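Local structure of Rab GDP dissociation inhibitor alpha (6C87) at residues 266-271 / 296-301. The protein probably binds prenylated Rab GTPases in their GDP-bound form, slowing nucleotide release and extracting them from membranes. Numbering follows the deposited sequence.
Sequences DRIVYD and SYFPEK
K301 and Y270 extend from their two segments on opposing courses and meet where the lysine methylene CE lies 3.4 Å from the phenol OH. From its root outward, the lysine first follows its own loop: K301 CB sits 3.9 Å from F298 CB, on the turn closed by the backbone hydrogen bond from K301 N to F298 O (3.0 Å). With CG beside the backbone N (chi1 -57°), the chain heads for strand 267-270 and stays nearly extended through CG and CD; CD passes 4.3 Å from Y270 OH. CE makes the main contact, touching OH and then CZ at 4.0 Å, obliquely to the tyrosine ring. A bend at the last torsion (chi4 -89°) turns NZ aside: the aliphatic part packs on Y270 while the ammonium forms a salt bridge with the carboxylate of D407. I268 and Y270 project from the same side of the strand, the first in an antiparallel three-stranded meander (267-270, 276-281, 284-287). This small sheet leads into strand 290-293 of the parallel Rossmann-type sheet, the arrangement of the dinucleotide-binding fold to which the GDI family is related, and the loop 296-301 follows that strand. A classic beta bulge opens strand 267-270, D266 and R267 together standing opposite E280. I268 adds a looser apolar contact, its CD1 4.5 Å from CE1 of F298, again oblique to the ring. Although F298 does not leave its backbone aimed at the strand, its ring carries the outer atoms closer. CB of Y297 lies 3.7 Å above one face of that buried ring, displaced from the centre toward the outer carbons, while L18, V409 and I411 pack against the F298 side chain from the parallel sheet; V409 also touches Y270.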
# COMPACT_ATOMS: atom_id res chain seq x y z
N ASP A 266 32.47 19.45 16.84
CA ASP A 266 33.90 19.19 16.90
C ASP A 266 34.28 18.04 15.97
O ASP A 266 35.19 18.18 15.14
CB ASP A 266 34.33 18.85 18.33
CG ASP A 266 34.04 19.98 19.31
OD1 ASP A 266 33.66 21.08 18.86
OD2 ASP A 266 34.20 19.76 20.53
N ARG A 267 33.61 16.90 16.10
CA ARG A 267 33.91 15.74 15.28
C ARG A 267 32.68 14.85 15.24
O ARG A 267 31.86 14.86 16.16
CB ARG A 267 35.12 14.96 15.81
N ILE A 268 32.56 14.08 14.18
CA ILE A 268 31.61 12.99 14.12
C ILE A 268 32.34 11.73 14.58
O ILE A 268 33.48 11.49 14.17
CB ILE A 268 31.03 12.82 12.70
CG1 ILE A 268 30.53 14.16 12.16
CG2 ILE A 268 29.92 11.79 12.69
CD1 ILE A 268 29.31 14.70 12.90
N VAL A 269 31.70 10.94 15.43
CA VAL A 269 32.33 9.76 16.00
C VAL A 269 31.79 8.53 15.27
O VAL A 269 30.58 8.26 15.29
CB VAL A 269 32.09 9.66 17.51
CG1 VAL A 269 32.78 8.43 18.08
CG2 VAL A 269 32.58 10.92 18.21
N TYR A 270 32.69 7.77 14.67
CA TYR A 270 32.37 6.54 13.95
C TYR A 270 33.06 5.37 14.64
O TYR A 270 34.06 5.54 15.34
CB TYR A 270 32.81 6.59 12.48
CG TYR A 270 32.30 7.76 11.66
CD1 TYR A 270 32.96 8.98 11.68
CD2 TYR A 270 31.18 7.63 10.84
CE1 TYR A 270 32.51 10.05 10.92
CE2 TYR A 270 30.73 8.68 10.08
CZ TYR A 270 31.39 9.89 10.12
OH TYR A 270 30.94 10.95 9.36
N ASP A 271 32.52 4.18 14.42
CA ASP A 271 33.15 2.98 14.93
C ASP A 271 34.17 2.46 13.91
O ASP A 271 34.42 3.08 12.87
CB ASP A 271 32.09 1.94 15.29
CG ASP A 271 31.24 1.50 14.10
OD1 ASP A 271 31.60 1.79 12.94
OD2 ASP A 271 30.20 0.84 14.32
N SER A 296 27.00 20.69 4.01
CA SER A 296 28.09 21.45 4.61
C SER A 296 28.70 20.76 5.82
O SER A 296 29.83 21.08 6.20
CB SER A 296 27.63 22.85 5.00
OG SER A 296 26.77 22.83 6.12
N TYR A 297 27.98 19.83 6.45
CA TYR A 297 28.48 19.14 7.63
C TYR A 297 29.32 17.91 7.30
O TYR A 297 30.00 17.39 8.19
CB TYR A 297 27.32 18.73 8.54
CG TYR A 297 26.68 19.90 9.27
CD1 TYR A 297 27.18 20.32 10.49
CD2 TYR A 297 25.61 20.59 8.72
CE1 TYR A 297 26.62 21.38 11.16
CE2 TYR A 297 25.04 21.66 9.38
CZ TYR A 297 25.56 22.05 10.60
OH TYR A 297 25.02 23.12 11.28
N PHE A 298 29.28 17.44 6.05
CA PHE A 298 29.99 16.23 5.64
C PHE A 298 30.73 16.48 4.33
O PHE A 298 30.39 15.91 3.29
CB PHE A 298 29.01 15.06 5.50
CG PHE A 298 28.00 14.99 6.61
CD1 PHE A 298 28.33 14.41 7.83
CD2 PHE A 298 26.73 15.51 6.43
CE1 PHE A 298 27.41 14.35 8.87
CE2 PHE A 298 25.80 15.46 7.46
CZ PHE A 298 26.14 14.87 8.68
N PRO A 299 31.76 17.33 4.35
CA PRO A 299 32.47 17.65 3.10
C PRO A 299 33.05 16.42 2.42
O PRO A 299 33.10 16.38 1.19
CB PRO A 299 33.59 18.60 3.57
CG PRO A 299 33.15 19.10 4.90
CD PRO A 299 32.38 17.98 5.52
N GLU A 300 33.49 15.43 3.19
CA GLU A 300 34.10 14.24 2.61
C GLU A 300 33.08 13.24 2.08
O GLU A 300 33.48 12.27 1.44
CB GLU A 300 35.00 13.57 3.65
N LYS A 301 31.79 13.46 2.29
CA LYS A 301 30.77 12.50 1.88
C LYS A 301 29.85 13.03 0.79
O LYS A 301 28.81 12.41 0.51
CB LYS A 301 29.93 12.07 3.09
CG LYS A 301 30.73 11.47 4.22
CD LYS A 301 29.80 10.74 5.18
CE LYS A 301 30.60 9.92 6.18
NZ LYS A 301 30.86 8.55 5.65